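Local coordinates for protein putative uronate isomerase (Thermotoga maritima, PDB 4NAR) that probably acts as an isomerase of the lactate racemase family, at residues R266-A271 / G296-G301; A271-G276 / L410-G415; Y290-P295 / Y418-K423; G302-Y307 / F371-I376. All blocks are in the same frame, centred on the assembly; numbering follows the deposited sequence.

Contact 1 of 4, residues R266-A271 / G296-G301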
loop_
_atom_site.group_PDB
_atom_site.type_symbol
_atom_site.label_atom_id
_atom_site.label_comp_id
_atom_site.label_asym_id
_atom_site.label_seq_id
_atom_site.Cartn_x
_atom_site.Cartn_y
_atom_site.Cartn_z
ATOM N N ARG A 266 0.558 8.498 -26.804
ATOM C CA ARG A 266 0.491 7.263 -27.573
ATOM C C ARG A 266 0.575 6.087 -26.622
ATOM O O ARG A 266 1.336 6.133 -25.654
ATOM C CB ARG A 266 1.670 7.197 -28.539
ATOM C CG ARG A 266 1.446 6.348 -29.786
ATOM C CD ARG A 266 2.368 6.825 -30.911
ATOM N NE ARG A 266 2.742 8.226 -30.705
ATOM C CZ ARG A 266 3.982 8.644 -30.462
ATOM N NH1 ARG A 266 4.985 7.771 -30.422
ATOM N NH2 ARG A 266 4.221 9.937 -30.270
ATOM N N PRO A 267 -0.205 5.027 -26.891
ATOM C CA PRO A 267 -0.061 3.770 -26.141
ATOM C C PRO A 267 1.380 3.251 -26.208
ATOM O O PRO A 267 2.048 3.421 -27.238
ATOM C CB PRO A 267 -1.001 2.816 -26.887
ATOM C CG PRO A 267 -2.074 3.735 -27.462
ATOM C CD PRO A 267 -1.323 4.985 -27.855
ATOM N N LEU A 268 1.856 2.628 -25.131
ATOM C CA LEU A 268 3.235 2.139 -25.100
ATOM C C LEU A 268 3.348 0.705 -25.602
ATOM O O LEU A 268 2.500 -0.133 -25.291
ATOM C CB LEU A 268 3.807 2.218 -23.682
ATOM C CG LEU A 268 3.925 3.601 -23.040
ATOM C CD1 LEU A 268 4.512 3.466 -21.632
ATOM C CD2 LEU A 268 4.769 4.532 -23.915
ATOM N N ARG A 269 4.401 0.415 -26.364
ATOM C CA ARG A 269 4.668 -0.960 -26.775
ATOM C C ARG A 269 5.637 -1.615 -25.784
ATOM O O ARG A 269 5.623 -2.832 -25.582
ATOM C CB ARG A 269 5.182 -1.016 -28.221
ATOM C CG ARG A 269 6.441 -1.866 -28.407
ATOM C CD ARG A 269 6.439 -2.658 -29.717
ATOM N NE ARG A 269 5.320 -3.605 -29.812
ATOM C CZ ARG A 269 5.238 -4.771 -29.161
ATOM N NH1 ARG A 269 6.205 -5.162 -28.328
ATOM N NH2 ARG A 269 4.173 -5.547 -29.339
ATOM N N ARG A 270 6.455 -0.788 -25.142
ATOM C CA ARG A 270 7.423 -1.264 -24.157
ATOM C C ARG A 270 7.523 -0.267 -23.007
ATOM O O ARG A 270 7.676 0.942 -23.226
ATOM C CB ARG A 270 8.809 -1.448 -24.791
ATOM C CG ARG A 270 9.121 -2.866 -25.248
ATOM C CD ARG A 270 9.776 -2.909 -26.636
ATOM N NE ARG A 270 11.000 -2.112 -26.717
ATOM C CZ ARG A 270 12.226 -2.586 -26.508
ATOM N NH1 ARG A 270 12.408 -3.864 -26.185
ATOM N NH2 ARG A 270 13.275 -1.779 -26.608
ATOM N N ALA A 271 7.429 -0.774 -21.784
ATOM C CA ALA A 271 7.655 0.040 -20.592
ATOM C C ALA A 271 8.560 -0.731 -19.646
ATOM O O ALA A 271 8.253 -1.876 -19.274
ATOM C CB ALA A 271 6.328 0.388 -19.906
ATOM N N GLY A 296 -5.841 2.079 -22.575
ATOM C CA GLY A 296 -5.126 2.806 -23.610
ATOM C C GLY A 296 -3.658 3.089 -23.304
ATOM O O GLY A 296 -2.913 3.520 -24.203
ATOM N N VAL A 297 -3.226 2.867 -22.056
ATOM C CA VAL A 297 -1.832 3.169 -21.708
ATOM C C VAL A 297 -0.848 2.183 -22.352
ATOM O O VAL A 297 0.178 2.580 -22.919
ATOM C CB VAL A 297 -1.606 3.317 -20.180
ATOM C CG1 VAL A 297 -0.136 3.419 -19.863
ATOM C CG2 VAL A 297 -2.296 4.567 -19.677
HETATM N N MSE A 298 -1.179 0.904 -22.303
HETATM C CA MSE A 298 -0.357 -0.106 -22.958
HETATM C C MSE A 298 -0.980 -0.493 -24.302
HETATM O O MSE A 298 -2.202 -0.648 -24.407
HETATM C CB MSE A 298 -0.224 -1.345 -22.068
HETATM C CG MSE A 298 0.444 -1.073 -20.751
HETATM SE SE MSE A 298 2.319 -0.667 -21.052
HETATM C CE MSE A 298 2.285 1.100 -20.365
ATOM N N ALA A 299 -0.150 -0.633 -25.331
ATOM C CA ALA A 299 -0.625 -1.177 -26.603
ATOM C C ALA A 299 -0.964 -2.660 -26.400
ATOM O O ALA A 299 -0.290 -3.351 -25.613
ATOM C CB ALA A 299 0.442 -1.019 -27.682
ATOM N N LYS A 300 -2.007 -3.145 -27.076
ATOM C CA LYS A 300 -2.285 -4.587 -27.099
ATOM C C LYS A 300 -0.999 -5.318 -27.537
ATOM O O LYS A 300 -0.370 -4.945 -28.534
ATOM C CB LYS A 300 -3.489 -4.896 -28.012
ATOM C CG LYS A 300 -3.553 -6.325 -28.589
ATOM C CD LYS A 300 -4.001 -7.404 -27.574
ATOM C CE LYS A 300 -5.428 -7.906 -27.858
ATOM N NZ LYS A 300 -6.486 -6.922 -27.455
ATOM N N GLY A 301 -0.577 -6.313 -26.756
ATOM C CA GLY A 301 0.693 -6.983 -26.989
ATOM C C GLY A 301 1.877 -6.215 -26.412
ATOM O O GLY A 301 3.038 -6.603 -26.600
#
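L268 and M298, a selenomethionine, pair as a short parallel beta bridge at the start of strand 268-274. That strand is part of a five-stranded parallel sheet, and segment 296-301 adds only a brief strand beside it. Two backbone hydrogen bonds hold the bridge. L268 N donates to V297 O at 2.8 Å, and A299 N donates to L268 O at 2.7 Å. Both are nearly straight, with N-H...O angles of 169°. L268 thus spends its N-H and its carbonyl on the residues flanking M298. The V297 carbonyl O also receives a CA-H...O contact from P267 CA at 3.4 Å.

The apolar contacts fall into two groups. On the buried face, the M298 chain bends at chi2 and chi3. This brings M298 CE back to L268 CD1 at 3.5 Å and to A271 CB at 4.1 Å. L292 packs on this cluster from a nearby loop. On the more open side, P267 CB lies 4.2 Å from A299 CB.

The polar side-chain contact is slight. The R269 chain bends at chi2 and chi3 and carries its guanidinium round to the corner at G301. There R269 NH2 makes a weak hydrogen bond to G301 O, 3.1 Å long and bent to 122°.

Contact 2 of 4, residues A271-G276 / L410-G415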
loop_
_atom_site.group_PDB
_atom_site.type_symbol
_atom_site.label_atom_id
_atom_site.label_comp_id
_atom_site.label_asym_id
_atom_site.label_seq_id
_atom_site.Cartn_x
_atom_site.Cartn_y
_atom_site.Cartn_z
ATOM N N ALA A 271 7.429 -0.774 -21.784
ATOM C CA ALA A 271 7.655 0.040 -20.592
ATOM C C ALA A 271 8.560 -0.731 -19.646
ATOM O O ALA A 271 8.253 -1.876 -19.274
ATOM C CB ALA A 271 6.328 0.388 -19.906
ATOM N N VAL A 272 9.687 -0.126 -19.276
ATOM C CA VAL A 272 10.540 -0.714 -18.250
ATOM C C VAL A 272 10.309 0.034 -16.946
ATOM O O VAL A 272 10.610 1.231 -16.843
ATOM C CB VAL A 272 12.042 -0.662 -18.610
ATOM C CG1 VAL A 272 12.895 -1.163 -17.443
ATOM C CG2 VAL A 272 12.329 -1.485 -19.865
ATOM N N GLN A 273 9.750 -0.670 -15.963
ATOM C CA GLN A 273 9.572 -0.112 -14.633
ATOM C C GLN A 273 10.851 -0.328 -13.816
ATOM O O GLN A 273 11.165 -1.448 -13.405
ATOM C CB GLN A 273 8.347 -0.735 -13.952
ATOM C CG GLN A 273 7.017 -0.225 -14.518
ATOM C CD GLN A 273 6.615 1.146 -13.972
ATOM O OE1 GLN A 273 7.458 1.931 -13.514
ATOM N NE2 GLN A 273 5.314 1.445 -14.031
ATOM N N VAL A 274 11.594 0.749 -13.596
ATOM C CA VAL A 274 12.887 0.657 -12.918
ATOM C C VAL A 274 12.701 0.653 -11.386
ATOM O O VAL A 274 12.546 1.705 -10.770
ATOM C CB VAL A 274 13.800 1.816 -13.368
ATOM C CG1 VAL A 274 15.159 1.755 -12.677
ATOM C CG2 VAL A 274 13.924 1.818 -14.897
ATOM N N ILE A 275 12.712 -0.534 -10.778
ATOM C CA ILE A 275 12.281 -0.689 -9.382
ATOM C C ILE A 275 13.399 -0.460 -8.361
ATOM O O ILE A 275 14.491 -1.033 -8.478
ATOM C CB ILE A 275 11.658 -2.101 -9.118
ATOM C CG1 ILE A 275 10.560 -2.425 -10.131
ATOM C CG2 ILE A 275 11.120 -2.206 -7.692
ATOM C CD1 ILE A 275 9.503 -1.352 -10.247
ATOM N N GLY A 276 13.114 0.349 -7.341
ATOM C CA GLY A 276 14.077 0.612 -6.281
ATOM C C GLY A 276 14.190 -0.492 -5.233
ATOM O O GLY A 276 13.340 -1.391 -5.168
ATOM N N LEU A 410 9.382 3.275 -22.982
ATOM C CA LEU A 410 9.548 4.182 -21.856
ATOM C C LEU A 410 10.377 3.557 -20.736
ATOM O O LEU A 410 10.114 2.431 -20.295
ATOM C CB LEU A 410 8.185 4.619 -21.307
ATOM C CG LEU A 410 7.810 6.102 -21.451
ATOM C CD1 LEU A 410 6.885 6.527 -20.317
ATOM C CD2 LEU A 410 9.040 7.027 -21.540
ATOM N N TRP A 411 11.371 4.310 -20.282
ATOM C CA TRP A 411 12.214 3.937 -19.160
ATOM C C TRP A 411 11.716 4.759 -17.972
ATOM O O TRP A 411 11.962 5.964 -17.887
ATOM C CB TRP A 411 13.670 4.268 -19.496
ATOM C CG TRP A 411 14.712 3.777 -18.542
ATOM C CD1 TRP A 411 15.327 4.499 -17.557
ATOM C CD2 TRP A 411 15.313 2.470 -18.516
ATOM N NE1 TRP A 411 16.262 3.720 -16.911
ATOM C CE2 TRP A 411 16.269 2.469 -17.477
ATOM C CE3 TRP A 411 15.124 1.296 -19.258
ATOM C CZ2 TRP A 411 17.034 1.345 -17.166
ATOM C CZ3 TRP A 411 15.883 0.184 -18.952
ATOM C CH2 TRP A 411 16.823 0.213 -17.912
ATOM N N ILE A 412 10.991 4.099 -17.073
ATOM C CA ILE A 412 10.305 4.768 -15.972
ATOM C C ILE A 412 11.118 4.727 -14.691
ATOM O O ILE A 412 11.323 3.651 -14.110
ATOM C CB ILE A 412 8.925 4.113 -15.706
ATOM C CG1 ILE A 412 8.133 3.979 -17.016
ATOM C CG2 ILE A 412 8.131 4.904 -14.656
ATOM C CD1 ILE A 412 6.839 3.188 -16.852
ATOM N N VAL A 413 11.591 5.902 -14.269
ATOM C CA VAL A 413 12.304 6.068 -13.001
ATOM C C VAL A 413 11.690 7.243 -12.261
ATOM O O VAL A 413 11.549 8.320 -12.837
ATOM C CB VAL A 413 13.806 6.388 -13.206
ATOM C CG1 VAL A 413 14.507 6.593 -11.851
ATOM C CG2 VAL A 413 14.508 5.294 -13.993
ATOM N N PRO A 414 11.301 7.041 -10.991
ATOM C CA PRO A 414 11.339 5.752 -10.280
ATOM C C PRO A 414 10.120 4.877 -10.603
ATOM O O PRO A 414 8.987 5.364 -10.769
ATOM C CB PRO A 414 11.319 6.167 -8.805
ATOM C CG PRO A 414 10.509 7.451 -8.809
ATOM C CD PRO A 414 10.859 8.147 -10.115
ATOM N N GLY A 415 10.354 3.575 -10.682
ATOM C CA GLY A 415 9.311 2.680 -11.142
ATOM C C GLY A 415 8.211 2.403 -10.135
ATOM O O GLY A 415 8.450 2.325 -8.914
HETATM O O HOH W 1 11.048 1.925 -7.563
#
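L410 O is gripped by two groups of the facing strand. V272 N donates to L410 O at 2.8 Å, nearly along the C=O axis, and A271 CA adds a CA-H...O contact at 3.4 Å. This begins a parallel beta pairing in which 409-412 is an outermost strand of the five-stranded sheet. The other side of strand 268-274 is hydrogen-bonded to strand 302-308. I412 N to V272 O and V274 N to I412 O continue the pattern.

Past I412 the chain takes a cis peptide bond before P414 and returns at G415. G415 N donates to V274 O from above the carbonyl plane, at 2.9 Å. A side chain on G415 would clash with the backbone of Q273 and V274. A water then links G276 N to G415 O.

W411 CG is anti to the backbone N (chi1 -171°), which brings the indole across V274 and alongside V272. V274 CG2 sits over one face of the W411 ring, 3.7 Å from the five-membered centroid and 18° off the normal, a CH-pi contact. V272 CG1 meets W411 CZ3 at 3.6 Å. Replacing the indole by an alanine would probably end the CH-pi contact with V274 and leave a gap beside V272 CG1.

On the opposite face the Q273 amide is fixed at both ends, NE2 to G288 O and OE1 to G416 N. I412 packs against this amide, its CD1 3.5 Å from Q273 CD and its CG2 3.3 Å from Q273 OE1.

Contact 3 of 4, residues Y290-P295 / Y418-K423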
loop_
_atom_site.group_PDB
_atom_site.type_symbol
_atom_site.label_atom_id
_atom_site.label_comp_id
_atom_site.label_asym_id
_atom_site.label_seq_id
_atom_site.Cartn_x
_atom_site.Cartn_y
_atom_site.Cartn_z
ATOM N N TYR A 290 0.622 -2.353 -12.144
ATOM C CA TYR A 290 -0.624 -1.643 -11.808
ATOM C C TYR A 290 -0.650 -0.210 -12.340
ATOM O O TYR A 290 -1.698 0.267 -12.798
ATOM C CB TYR A 290 -0.875 -1.569 -10.298
ATOM C CG TYR A 290 -0.559 -2.819 -9.516
ATOM C CD1 TYR A 290 -0.846 -4.087 -10.020
ATOM C CD2 TYR A 290 0.030 -2.732 -8.260
ATOM C CE1 TYR A 290 -0.555 -5.220 -9.293
ATOM C CE2 TYR A 290 0.328 -3.869 -7.520
ATOM C CZ TYR A 290 0.035 -5.111 -8.042
ATOM O OH TYR A 290 0.339 -6.241 -7.311
ATOM N N LYS A 291 0.485 0.486 -12.261
ATOM C CA LYS A 291 0.514 1.909 -12.629
ATOM C C LYS A 291 0.377 2.142 -14.129
ATOM O O LYS A 291 0.218 3.285 -14.569
ATOM C CB LYS A 291 1.773 2.609 -12.109
ATOM C CG LYS A 291 1.886 2.632 -10.589
ATOM C CD LYS A 291 0.647 3.236 -9.955
ATOM C CE LYS A 291 1.008 4.102 -8.752
ATOM N NZ LYS A 291 1.553 3.365 -7.561
ATOM N N LEU A 292 0.407 1.059 -14.904
ATOM C CA LEU A 292 0.314 1.164 -16.354
ATOM C C LEU A 292 -0.985 0.577 -16.926
ATOM O O LEU A 292 -1.083 0.345 -18.133
ATOM C CB LEU A 292 1.539 0.499 -16.993
ATOM C CG LEU A 292 2.888 1.152 -16.613
ATOM C CD1 LEU A 292 4.098 0.338 -17.099
ATOM C CD2 LEU A 292 2.962 2.616 -17.110
ATOM N N GLN A 293 -1.987 0.355 -16.076
ATOM C CA GLN A 293 -3.188 -0.382 -16.507
ATOM C C GLN A 293 -4.451 0.429 -16.813
ATOM O O GLN A 293 -5.490 -0.157 -17.136
ATOM C CB GLN A 293 -3.535 -1.487 -15.505
ATOM C CG GLN A 293 -2.567 -2.659 -15.523
ATOM C CD GLN A 293 -3.013 -3.789 -14.606
ATOM O OE1 GLN A 293 -4.221 -4.079 -14.477
ATOM N NE2 GLN A 293 -2.038 -4.424 -13.943
ATOM N N ARG A 294 -4.392 1.756 -16.700
ATOM C CA ARG A 294 -5.468 2.565 -17.263
ATOM C C ARG A 294 -5.669 2.225 -18.740
ATOM O O ARG A 294 -4.704 1.875 -19.448
ATOM C CB ARG A 294 -5.231 4.055 -17.044
ATOM C CG ARG A 294 -5.688 4.457 -15.653
ATOM C CD ARG A 294 -5.911 5.935 -15.495
ATOM N NE ARG A 294 -6.594 6.170 -14.229
ATOM C CZ ARG A 294 -6.634 7.339 -13.594
ATOM N NH1 ARG A 294 -6.034 8.405 -14.116
ATOM N NH2 ARG A 294 -7.271 7.432 -12.427
ATOM N N PRO A 295 -6.930 2.274 -19.200
ATOM C CA PRO A 295 -7.192 1.823 -20.571
ATOM C C PRO A 295 -6.469 2.710 -21.580
ATOM O O PRO A 295 -6.466 3.947 -21.423
ATOM C CB PRO A 295 -8.715 1.960 -20.711
ATOM C CG PRO A 295 -9.145 2.884 -19.623
ATOM C CD PRO A 295 -8.159 2.698 -18.501
ATOM N N TYR A 418 4.423 6.632 -10.134
ATOM C CA TYR A 418 3.425 7.467 -10.817
ATOM C C TYR A 418 2.366 6.689 -11.589
ATOM O O TYR A 418 2.672 5.654 -12.186
ATOM C CB TYR A 418 4.126 8.448 -11.760
ATOM C CG TYR A 418 4.868 9.490 -10.984
ATOM C CD1 TYR A 418 6.109 9.209 -10.436
ATOM C CD2 TYR A 418 4.305 10.742 -10.734
ATOM C CE1 TYR A 418 6.793 10.151 -9.686
ATOM C CE2 TYR A 418 4.984 11.700 -9.982
ATOM C CZ TYR A 418 6.231 11.393 -9.460
ATOM O OH TYR A 418 6.922 12.318 -8.704
ATOM N N LEU A 419 1.131 7.202 -11.572
ATOM C CA LEU A 419 0.025 6.663 -12.369
ATOM C C LEU A 419 0.127 7.244 -13.780
ATOM O O LEU A 419 0.258 8.464 -13.950
ATOM C CB LEU A 419 -1.312 7.100 -11.779
ATOM C CG LEU A 419 -2.527 6.174 -11.749
ATOM C CD1 LEU A 419 -3.808 7.019 -11.808
ATOM C CD2 LEU A 419 -2.500 5.110 -12.835
ATOM N N TYR A 420 0.073 6.384 -14.790
ATOM C CA TYR A 420 0.101 6.855 -16.170
ATOM C C TYR A 420 -1.301 6.965 -16.772
ATOM O O TYR A 420 -2.175 6.134 -16.493
ATOM C CB TYR A 420 1.022 5.970 -17.014
ATOM C CG TYR A 420 2.460 6.375 -16.834
ATOM C CD1 TYR A 420 3.183 5.979 -15.709
ATOM C CD2 TYR A 420 3.082 7.198 -17.757
ATOM C CE1 TYR A 420 4.497 6.373 -15.528
ATOM C CE2 TYR A 420 4.393 7.593 -17.590
ATOM C CZ TYR A 420 5.097 7.188 -16.476
ATOM O OH TYR A 420 6.403 7.599 -16.319
ATOM N N ASP A 421 -1.525 8.016 -17.559
ATOM C CA ASP A 421 -2.790 8.167 -18.272
ATOM C C ASP A 421 -2.556 8.707 -19.691
ATOM O O ASP A 421 -1.500 9.285 -19.978
ATOM C CB ASP A 421 -3.763 9.054 -17.490
ATOM C CG ASP A 421 -5.227 8.637 -17.689
ATOM O OD1 ASP A 421 -5.509 7.891 -18.670
ATOM O OD2 ASP A 421 -6.095 9.048 -16.869
ATOM N N LEU A 422 -3.524 8.477 -20.577
ATOM C CA LEU A 422 -3.486 9.008 -21.946
ATOM C C LEU A 422 -3.957 10.462 -21.974
ATOM O O LEU A 422 -5.039 10.780 -21.455
ATOM C CB LEU A 422 -4.368 8.176 -22.884
ATOM C CG LEU A 422 -3.751 6.981 -23.616
ATOM C CD1 LEU A 422 -4.787 6.347 -24.551
ATOM C CD2 LEU A 422 -2.517 7.410 -24.398
ATOM N N LYS A 423 -3.152 11.333 -22.584
ATOM C CA LYS A 423 -3.425 12.775 -22.576
ATOM C C LYS A 423 -4.405 13.196 -23.665
ATOM O O LYS A 423 -5.025 12.348 -24.309
ATOM C CB LYS A 423 -2.124 13.574 -22.692
ATOM C CG LYS A 423 -1.974 14.370 -23.970
ATOM C CD LYS A 423 -0.849 15.404 -23.815
ATOM C CE LYS A 423 0.493 14.731 -23.505
ATOM N NZ LYS A 423 1.594 15.706 -23.173
HETATM O O HOH W 2 -2.088 3.504 -15.952
HETATM O O HOH W 3 -6.674 6.101 -19.895
#
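R294 and L419 pack closely. L419 CD1 sits over the centre of one guanidinium face, 3.4 Å from R294 CZ. The arginine chain, extended from CG to NE, crosses the leucine at about a right angle and also reaches the open side. L292 CD2 lies against Y420 CD1 at 3.6 Å, the two side chains pointing the same way. K291 runs its aliphatic chain past Y418 O, and its NZ bonds to G416 O.

K291 O accepts Y420 N at 3.1 Å in a nearly straight bond. K291 lies in a type I turn, Y290 to Q293, that follows helix 287-290. Strand 419-422 belongs to a two-stranded parallel sheet with strand 261-264.

The polar side is looser and runs toward the exposed P295 and the partly exposed D421, with waters between the segments. One water bridges K291 O, R294 N and Y420 O, and another joins P295 O to D421 OD1. R294 NH1 forms a salt bridge with D421 OD2 at 2.8 Å. Its hydrogen bond is weak and bent, 129° at the hydrogen, with the flat groups turned 54° apart. R294 NH2 bonds to I192 O. A methionine in place of R294 would probably leave D421 without its counter-charge and I192 O without this donor. D421 OD1 accepts L422 N at 2.8 Å, on the anti side and somewhat out of the carboxylate plane.

Contact 4 of 4, residues G302-Y307 / F371-I376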
loop_
_atom_site.group_PDB
_atom_site.type_symbol
_atom_site.label_atom_id
_atom_site.label_comp_id
_atom_site.label_asym_id
_atom_site.label_seq_id
_atom_site.Cartn_x
_atom_site.Cartn_y
_atom_site.Cartn_z
ATOM N N GLY A 302 1.593 -5.118 -25.711
ATOM C CA GLY A 302 2.650 -4.329 -25.104
ATOM C C GLY A 302 3.360 -5.098 -24.007
ATOM O O GLY A 302 2.799 -6.020 -23.403
ATOM N N GLN A 303 4.601 -4.718 -23.745
ATOM C CA GLN A 303 5.390 -5.389 -22.731
ATOM C C GLN A 303 5.608 -4.492 -21.528
ATOM O O GLN A 303 6.125 -3.370 -21.665
ATOM C CB GLN A 303 6.755 -5.774 -23.279
ATOM C CG GLN A 303 6.742 -6.884 -24.310
ATOM C CD GLN A 303 8.109 -7.071 -24.942
ATOM O OE1 GLN A 303 8.727 -6.106 -25.398
ATOM N NE2 GLN A 303 8.596 -8.306 -24.955
ATOM N N ILE A 304 5.218 -4.993 -20.355
ATOM C CA ILE A 304 5.661 -4.401 -19.105
ATOM C C ILE A 304 6.814 -5.231 -18.535
ATOM O O ILE A 304 6.658 -6.431 -18.268
ATOM C CB ILE A 304 4.534 -4.304 -18.072
ATOM C CG1 ILE A 304 3.334 -3.587 -18.679
ATOM C CG2 ILE A 304 5.026 -3.552 -16.845
ATOM C CD1 ILE A 304 2.227 -3.306 -17.689
ATOM N N ILE A 305 7.963 -4.582 -18.365
ATOM C CA ILE A 305 9.156 -5.215 -17.827
ATOM C C ILE A 305 9.478 -4.656 -16.451
ATOM O O ILE A 305 9.834 -3.479 -16.299
ATOM C CB ILE A 305 10.372 -4.981 -18.752
ATOM C CG1 ILE A 305 10.127 -5.634 -20.112
ATOM C CG2 ILE A 305 11.654 -5.501 -18.107
ATOM C CD1 ILE A 305 10.849 -4.937 -21.253
ATOM N N ILE A 306 9.370 -5.511 -15.446
ATOM C CA ILE A 306 9.649 -5.125 -14.079
ATOM C C ILE A 306 11.131 -5.383 -13.810
ATOM O O ILE A 306 11.564 -6.521 -13.553
ATOM C CB ILE A 306 8.742 -5.911 -13.115
ATOM C CG1 ILE A 306 7.292 -5.480 -13.342
ATOM C CG2 ILE A 306 9.163 -5.701 -11.651
ATOM C CD1 ILE A 306 6.300 -6.589 -13.090
ATOM N N TYR A 307 11.920 -4.321 -13.898
ATOM C CA TYR A 307 13.359 -4.468 -13.797
ATOM C C TYR A 307 13.768 -4.264 -12.345
ATOM O O TYR A 307 13.654 -3.156 -11.804
ATOM C CB TYR A 307 14.045 -3.488 -14.754
ATOM C CG TYR A 307 15.552 -3.398 -14.637
ATOM C CD1 TYR A 307 16.366 -4.535 -14.700
ATOM C CD2 TYR A 307 16.165 -2.162 -14.500
ATOM C CE1 TYR A 307 17.774 -4.425 -14.603
ATOM C CE2 TYR A 307 17.548 -2.040 -14.408
ATOM C CZ TYR A 307 18.350 -3.162 -14.457
ATOM O OH TYR A 307 19.716 -2.988 -14.363
ATOM N N PHE A 371 -4.084 -12.473 -23.378
ATOM C CA PHE A 371 -3.861 -11.328 -22.492
ATOM C C PHE A 371 -3.676 -10.035 -23.265
ATOM O O PHE A 371 -3.078 -10.033 -24.345
ATOM C CB PHE A 371 -2.637 -11.567 -21.595
ATOM C CG PHE A 371 -2.815 -12.697 -20.616
ATOM C CD1 PHE A 371 -2.292 -13.962 -20.879
ATOM C CD2 PHE A 371 -3.528 -12.504 -19.435
ATOM C CE1 PHE A 371 -2.468 -15.018 -19.968
ATOM C CE2 PHE A 371 -3.716 -13.559 -18.518
ATOM C CZ PHE A 371 -3.184 -14.813 -18.786
ATOM N N GLU A 372 -4.158 -8.934 -22.699
ATOM C CA GLU A 372 -3.990 -7.633 -23.328
ATOM C C GLU A 372 -2.519 -7.203 -23.434
ATOM O O GLU A 372 -2.128 -6.561 -24.412
ATOM C CB GLU A 372 -4.817 -6.573 -22.606
ATOM C CG GLU A 372 -6.241 -6.429 -23.159
ATOM C CD GLU A 372 -6.280 -5.622 -24.453
ATOM O OE1 GLU A 372 -5.441 -4.700 -24.610
ATOM O OE2 GLU A 372 -7.149 -5.903 -25.309
ATOM N N PHE A 373 -1.710 -7.551 -22.432
ATOM C CA PHE A 373 -0.282 -7.232 -22.472
ATOM C C PHE A 373 0.563 -8.320 -21.812
ATOM O O PHE A 373 0.028 -9.205 -21.145
ATOM C CB PHE A 373 0.006 -5.842 -21.864
ATOM C CG PHE A 373 -0.569 -5.639 -20.482
ATOM C CD1 PHE A 373 -1.747 -4.910 -20.308
ATOM C CD2 PHE A 373 0.061 -6.177 -19.359
ATOM C CE1 PHE A 373 -2.291 -4.717 -19.045
ATOM C CE2 PHE A 373 -0.480 -5.992 -18.077
ATOM C CZ PHE A 373 -1.657 -5.255 -17.924
ATOM N N ASP A 374 1.877 -8.259 -22.000
ATOM C CA ASP A 374 2.791 -9.215 -21.364
ATOM C C ASP A 374 3.465 -8.577 -20.134
ATOM O O ASP A 374 3.739 -7.381 -20.122
ATOM C CB ASP A 374 3.854 -9.685 -22.359
ATOM C CG ASP A 374 4.546 -10.988 -21.930
ATOM O OD1 ASP A 374 5.349 -11.530 -22.730
ATOM O OD2 ASP A 374 4.291 -11.477 -20.802
ATOM N N VAL A 375 3.700 -9.374 -19.099
ATOM C CA VAL A 375 4.405 -8.909 -17.900
ATOM C C VAL A 375 5.686 -9.706 -17.731
ATOM O O VAL A 375 5.655 -10.942 -17.601
ATOM C CB VAL A 375 3.571 -9.110 -16.609
ATOM C CG1 VAL A 375 4.380 -8.658 -15.384
ATOM C CG2 VAL A 375 2.231 -8.386 -16.712
ATOM N N ILE A 376 6.815 -9.013 -17.727
ATOM C CA ILE A 376 8.098 -9.702 -17.700
ATOM C C ILE A 376 8.865 -9.365 -16.431
ATOM O O ILE A 376 8.948 -8.202 -16.028
ATOM C CB ILE A 376 8.919 -9.359 -18.957
ATOM C CG1 ILE A 376 8.182 -9.881 -20.198
ATOM C CG2 ILE A 376 10.341 -9.940 -18.881
ATOM C CD1 ILE A 376 8.117 -8.868 -21.346
#
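I376, I304 and G302 bury the most surface in this pairing of two parallel strands. I376 leads. I376 CD1 reaches along the sheet face to Q303 NE2 at 3.7 Å, and also packs on I305 CG1 at 4.0 Å. Its backbone is held at both ends. I376 N donates to I304 O at 2.6 Å, and I376 O accepts I306 N at 2.8 Å.

I304 points to the other face. I304 CD1 approaches the F373 ring off-centre, 28° from the normal, in a CH-pi contact 4.2 Å from the centroid. F373 CG stands between its own backbone N and carbonyl carbon (chi1 52°), a crowded position that turns the ring toward I304. Further along this side, I306 CD1 touches V375 CG1 at 3.6 Å.

G302 brings only backbone. G302 O accepts D374 N at 2.8 Å and lies 3.2 Å from F373 CB.

Strands 302-308 and 373-379 are neighbours in the parallel sheet, joined by a long, largely helical crossover that also includes two short strands. Helix 347-357 of that connection lies on V375. The K300-E372 salt bridge sits just before the pairing.

Four nearly straight N-H...O bonds join the two backbones, while branched aliphatic groups fill both faces. The pairing therefore relies on main-chain bonds and apolar packing, with no side-chain salt bridge across it.

Contacts 2 and 4 lie within one parallel sheet. Contact 1 pairs a short strand with the start of its strand 268-274, and contact 3 lies beside the sheet. Contacts 1 and 2 share A271 and use opposite ends of strand 268-274. Contact 4 adds the next pair of strands, and Q273 and I305 join it to contact 2 by their backbones. Contact 4 is the most buried and combines backbone bonds with apolar side chains. Contacts 1, 2 and 3 are only partly buried. Contact 2 adds an aromatic ring at the sheet's edge. Contact 3 instead uses a salt bridge and bridging waters. L292 of contact 3 ties the group together, since it packs on A271, M298, Q273 and I304.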